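Local atomic coordinates of F5/8 type C domain protein (Clostridium perfringens, PDB entry 7JRM), a protein that probably binds carbohydrate through a family 51 carbohydrate-binding module, as part of ZmpB, apparently a mucin-directed O-glycopeptidase. Residues 153-167 with 204-218. Residues are numbered along the deposited sequence; the frame is centred on the assembly and turned at random.
Sequences DRHVADKKVSSVKFK and VDVADNGNNWDHADW. With CA (calcium ion), chain B.
Ser163 and Asp214 meet at a calcium ion in the NPCBM (CBM51) domain, a beta-sandwich. Ser163 O binds the metal at 2.4 Å, and Ser163 OG is a longer ligand, at 2.9 Å from the calcium. Asp214 reaches it with both carboxylate oxygens, OD2 nearer at 2.5 Å. Asp214 OD1 also accepts a nearly straight hydrogen bond from Ser163 N, on its syn side but tilted out of the carboxylate plane, and OD2 is hydrogen-bonded with Ser132 OG. These bonds hold the carboxylate in place. The backbone oxygens of Val206, Asp208 and Gly210 and one water complete the site, so the ion ties Ser163 to the loop joining strands 199-205 and 215-224.

Beside the site, Lys159 lies over one face of the Trp213 indole. Its chain turns about CB-CG (chi2 -49°), which lays CE 3.5 Å from the centroid of the six-membered ring, and NZ makes a cation-pi contact. Val156 CG1 sits over the centre of the His215 ring, 3.5 Å from its centroid. One water links His215 ND1 to Asp153 OD2.

Between the sheets, Phe166 turns its edge to the face of Trp218, planes at 87°. Its CZ packs on Ala216 CB at 3.6 Å. Lys165 and Asp205 form an antiparallel hydrogen-bonded pair. Next to it, the extended Lys167 chain brings NZ within 2.9 Å of Asp205 OD2, a salt bridge whose hydrogen bond uses the anti lone pair of OD2.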
# COMPACT_ATOMS: atom_id res chain seq x y z
N ASP A 153 0.77 -34.78 26.58
CA ASP A 153 1.61 -35.12 25.44
C ASP A 153 1.19 -36.46 24.85
O ASP A 153 0.81 -37.38 25.57
CB ASP A 153 3.08 -35.15 25.84
CG ASP A 153 4.01 -35.33 24.66
OD1 ASP A 153 4.15 -34.39 23.85
OD2 ASP A 153 4.60 -36.42 24.53
N ARG A 154 1.26 -36.56 23.52
CA ARG A 154 0.76 -37.74 22.82
C ARG A 154 1.65 -38.96 23.00
O ARG A 154 1.25 -40.06 22.60
CB ARG A 154 0.60 -37.43 21.33
CG ARG A 154 -0.52 -36.46 21.01
CD ARG A 154 -1.78 -36.78 21.81
NE ARG A 154 -2.40 -38.03 21.38
CZ ARG A 154 -3.56 -38.49 21.85
NH1 ARG A 154 -4.05 -39.63 21.40
NH2 ARG A 154 -4.22 -37.80 22.77
N HIS A 155 2.84 -38.81 23.59
CA HIS A 155 3.72 -39.96 23.79
C HIS A 155 3.14 -40.97 24.77
O HIS A 155 3.51 -42.15 24.73
CB HIS A 155 5.10 -39.49 24.27
CG HIS A 155 6.03 -40.60 24.63
ND1 HIS A 155 6.80 -41.27 23.70
CD2 HIS A 155 6.32 -41.17 25.83
CE1 HIS A 155 7.52 -42.19 24.30
NE2 HIS A 155 7.25 -42.15 25.60
N VAL A 156 2.22 -40.54 25.64
CA VAL A 156 1.63 -41.43 26.64
C VAL A 156 0.19 -41.73 26.27
O VAL A 156 -0.66 -41.94 27.14
CB VAL A 156 1.72 -40.82 28.05
CG1 VAL A 156 3.17 -40.76 28.51
CG2 VAL A 156 1.09 -39.44 28.08
N ALA A 157 -0.10 -41.77 24.96
CA ALA A 157 -1.46 -42.03 24.50
C ALA A 157 -1.94 -43.44 24.83
O ALA A 157 -3.14 -43.70 24.71
CB ALA A 157 -1.55 -41.81 22.99
N ASP A 158 -1.05 -44.34 25.24
CA ASP A 158 -1.41 -45.71 25.58
C ASP A 158 -1.33 -45.98 27.08
O ASP A 158 -1.44 -47.14 27.49
CB ASP A 158 -0.51 -46.69 24.83
CG ASP A 158 0.97 -46.36 24.95
OD1 ASP A 158 1.76 -46.84 24.11
OD2 ASP A 158 1.34 -45.61 25.88
N LYS A 159 -1.15 -44.95 27.90
CA LYS A 159 -0.90 -45.12 29.33
C LYS A 159 -2.16 -45.06 30.18
O LYS A 159 -2.07 -45.25 31.40
CB LYS A 159 0.11 -44.08 29.81
CG LYS A 159 1.51 -44.26 29.24
CD LYS A 159 1.98 -45.70 29.37
CE LYS A 159 3.41 -45.86 28.88
NZ LYS A 159 3.98 -47.18 29.28
N LYS A 160 -3.31 -44.76 29.58
CA LYS A 160 -4.62 -44.81 30.25
C LYS A 160 -4.79 -43.78 31.35
O LYS A 160 -5.75 -43.01 31.34
CB LYS A 160 -4.87 -46.21 30.82
CG LYS A 160 -5.00 -47.31 29.78
CD LYS A 160 -5.24 -48.66 30.44
CE LYS A 160 -5.36 -49.77 29.41
NZ LYS A 160 -4.20 -49.81 28.49
N VAL A 161 -3.86 -43.74 32.32
CA VAL A 161 -4.09 -43.02 33.57
C VAL A 161 -3.58 -41.59 33.55
O VAL A 161 -3.66 -40.91 34.58
CB VAL A 161 -3.43 -43.77 34.75
CG1 VAL A 161 -4.00 -45.17 34.88
CG2 VAL A 161 -1.92 -43.81 34.57
N SER A 162 -3.07 -41.10 32.42
CA SER A 162 -2.52 -39.75 32.37
C SER A 162 -3.60 -38.71 32.68
O SER A 162 -4.69 -38.75 32.11
CB SER A 162 -1.90 -39.48 31.00
OG SER A 162 -0.65 -40.15 30.87
N SER A 163 -3.28 -37.78 33.58
CA SER A 163 -4.21 -36.74 34.00
C SER A 163 -3.49 -35.62 34.74
O SER A 163 -2.77 -35.88 35.70
CB SER A 163 -5.32 -37.32 34.88
OG SER A 163 -4.76 -37.95 36.03
N VAL A 164 -3.68 -34.37 34.30
CA VAL A 164 -3.04 -33.21 34.91
C VAL A 164 -4.04 -32.07 34.97
O VAL A 164 -5.16 -32.15 34.47
CB VAL A 164 -1.77 -32.77 34.14
CG1 VAL A 164 -0.70 -33.84 34.21
CG2 VAL A 164 -2.11 -32.43 32.71
N LYS A 165 -3.62 -30.98 35.61
CA LYS A 165 -4.35 -29.72 35.60
C LYS A 165 -3.34 -28.59 35.47
O LYS A 165 -2.38 -28.53 36.23
CB LYS A 165 -5.19 -29.54 36.86
CG LYS A 165 -6.06 -28.29 36.84
CD LYS A 165 -6.62 -27.96 38.22
CE LYS A 165 -7.20 -29.19 38.89
NZ LYS A 165 -6.87 -29.24 40.34
N PHE A 166 -3.56 -27.71 34.50
CA PHE A 166 -2.66 -26.59 34.26
C PHE A 166 -3.15 -25.36 35.01
O PHE A 166 -4.35 -25.06 35.00
CB PHE A 166 -2.55 -26.29 32.77
CG PHE A 166 -1.97 -27.41 31.96
CD1 PHE A 166 -2.77 -28.44 31.51
CD2 PHE A 166 -0.62 -27.43 31.66
CE1 PHE A 166 -2.23 -29.48 30.77
CE2 PHE A 166 -0.08 -28.46 30.91
CZ PHE A 166 -0.89 -29.49 30.47
N LYS A 167 -2.22 -24.67 35.66
CA LYS A 167 -2.52 -23.45 36.40
C LYS A 167 -1.47 -22.41 36.08
O LYS A 167 -0.29 -22.73 35.88
CB LYS A 167 -2.57 -23.70 37.91
CG LYS A 167 -3.55 -24.79 38.33
CD LYS A 167 -3.53 -25.00 39.83
CE LYS A 167 -3.97 -26.41 40.19
NZ LYS A 167 -3.82 -26.69 41.65
N VAL A 204 1.76 -27.45 36.73
CA VAL A 204 1.11 -28.66 36.23
C VAL A 204 0.86 -29.55 37.44
O VAL A 204 1.79 -30.18 37.96
CB VAL A 204 1.95 -29.38 35.17
CG1 VAL A 204 1.22 -30.63 34.68
CG2 VAL A 204 2.26 -28.45 34.02
N ASP A 205 -0.39 -29.60 37.90
CA ASP A 205 -0.73 -30.42 39.05
C ASP A 205 -1.01 -31.86 38.62
O ASP A 205 -1.14 -32.18 37.44
CB ASP A 205 -1.93 -29.84 39.80
CG ASP A 205 -1.81 -30.01 41.30
OD1 ASP A 205 -1.17 -30.98 41.74
OD2 ASP A 205 -2.36 -29.16 42.05
N VAL A 206 -1.12 -32.75 39.62
CA VAL A 206 -1.14 -34.18 39.35
C VAL A 206 -2.53 -34.76 39.12
O VAL A 206 -2.64 -35.88 38.61
CB VAL A 206 -0.46 -34.94 40.50
CG1 VAL A 206 0.98 -34.48 40.67
CG2 VAL A 206 -1.23 -34.76 41.80
N ALA A 207 -3.59 -34.03 39.48
CA ALA A 207 -4.98 -34.50 39.34
C ALA A 207 -5.09 -35.84 40.07
O ALA A 207 -4.68 -35.94 41.23
CB ALA A 207 -5.37 -34.52 37.87
N ASP A 208 -5.63 -36.89 39.44
CA ASP A 208 -5.75 -38.19 40.07
C ASP A 208 -4.60 -39.11 39.64
O ASP A 208 -3.81 -38.78 38.75
CB ASP A 208 -7.10 -38.84 39.75
CG ASP A 208 -7.41 -38.85 38.26
OD1 ASP A 208 -8.61 -38.75 37.91
OD2 ASP A 208 -6.48 -38.96 37.44
N ASN A 209 -4.52 -40.27 40.30
CA ASN A 209 -3.53 -41.30 39.99
C ASN A 209 -2.10 -40.80 40.18
O ASN A 209 -1.17 -41.31 39.56
CB ASN A 209 -3.71 -41.86 38.58
CG ASN A 209 -4.81 -42.90 38.50
OD1 ASN A 209 -5.85 -42.67 37.89
ND2 ASN A 209 -4.57 -44.05 39.12
N GLY A 210 -1.91 -39.80 41.04
CA GLY A 210 -0.59 -39.25 41.23
C GLY A 210 -0.07 -38.61 39.95
O GLY A 210 -0.82 -38.08 39.13
N ASN A 211 1.25 -38.68 39.77
CA ASN A 211 1.91 -38.11 38.60
C ASN A 211 2.21 -39.16 37.54
O ASN A 211 3.03 -38.91 36.64
CB ASN A 211 3.19 -37.39 39.02
CG ASN A 211 4.26 -38.34 39.53
OD1 ASN A 211 3.99 -39.50 39.83
ND2 ASN A 211 5.49 -37.84 39.63
N ASN A 212 1.58 -40.33 37.61
CA ASN A 212 1.92 -41.44 36.73
C ASN A 212 1.63 -41.08 35.27
O ASN A 212 0.49 -40.79 34.91
CB ASN A 212 1.14 -42.69 37.13
CG ASN A 212 1.78 -43.96 36.61
OD1 ASN A 212 2.99 -44.01 36.39
ND2 ASN A 212 0.97 -44.99 36.41
N TRP A 213 2.68 -41.10 34.45
CA TRP A 213 2.59 -40.83 33.01
C TRP A 213 1.99 -39.46 32.73
O TRP A 213 1.28 -39.27 31.74
CB TRP A 213 1.79 -41.92 32.30
CG TRP A 213 2.37 -43.29 32.48
CD1 TRP A 213 1.78 -44.36 33.10
CD2 TRP A 213 3.66 -43.74 32.04
NE1 TRP A 213 2.62 -45.44 33.07
CE2 TRP A 213 3.78 -45.09 32.43
CE3 TRP A 213 4.72 -43.14 31.36
CZ2 TRP A 213 4.92 -45.84 32.15
CZ3 TRP A 213 5.85 -43.88 31.09
CH2 TRP A 213 5.94 -45.22 31.48
N ASP A 214 2.30 -38.48 33.58
CA ASP A 214 1.76 -37.13 33.45
C ASP A 214 2.68 -36.26 32.59
O ASP A 214 3.27 -35.28 33.04
CB ASP A 214 1.54 -36.51 34.82
CG ASP A 214 0.23 -36.94 35.45
OD1 ASP A 214 -0.53 -37.70 34.81
OD2 ASP A 214 -0.05 -36.50 36.59
N HIS A 215 2.80 -36.64 31.32
CA HIS A 215 3.55 -35.85 30.36
C HIS A 215 2.69 -34.68 29.91
O HIS A 215 1.63 -34.87 29.30
CB HIS A 215 3.96 -36.70 29.16
CG HIS A 215 4.94 -37.79 29.49
ND1 HIS A 215 5.75 -38.37 28.54
CD2 HIS A 215 5.24 -38.40 30.66
CE1 HIS A 215 6.51 -39.29 29.11
NE2 HIS A 215 6.21 -39.33 30.40
N ALA A 216 3.13 -33.46 30.22
CA ALA A 216 2.36 -32.26 29.95
C ALA A 216 3.18 -31.27 29.13
O ALA A 216 4.39 -31.15 29.33
CB ALA A 216 1.89 -31.59 31.25
N ASP A 217 2.52 -30.57 28.22
CA ASP A 217 3.17 -29.60 27.35
C ASP A 217 2.55 -28.22 27.52
O ASP A 217 1.32 -28.08 27.57
CB ASP A 217 3.06 -30.00 25.87
CG ASP A 217 3.69 -31.34 25.58
OD1 ASP A 217 4.69 -31.69 26.24
OD2 ASP A 217 3.20 -32.03 24.68
N TRP A 218 3.41 -27.21 27.61
CA TRP A 218 3.01 -25.82 27.40
C TRP A 218 3.33 -25.49 25.95
O TRP A 218 4.38 -24.94 25.61
CB TRP A 218 3.73 -24.88 28.37
CG TRP A 218 3.50 -25.21 29.82
CD1 TRP A 218 4.24 -26.05 30.60
CD2 TRP A 218 2.46 -24.70 30.66
NE1 TRP A 218 3.73 -26.09 31.87
CE2 TRP A 218 2.63 -25.27 31.94
CE3 TRP A 218 1.40 -23.81 30.46
CZ2 TRP A 218 1.78 -24.99 33.00
CZ3 TRP A 218 0.55 -23.53 31.52
CH2 TRP A 218 0.75 -24.12 32.78
CA CA B . -2.15 -37.66 37.14
O HOH W 1 6.47 -36.98 26.25
O HOH W 2 -1.67 -39.93 36.49
O HOH W 3 -4.89 -31.40 40.48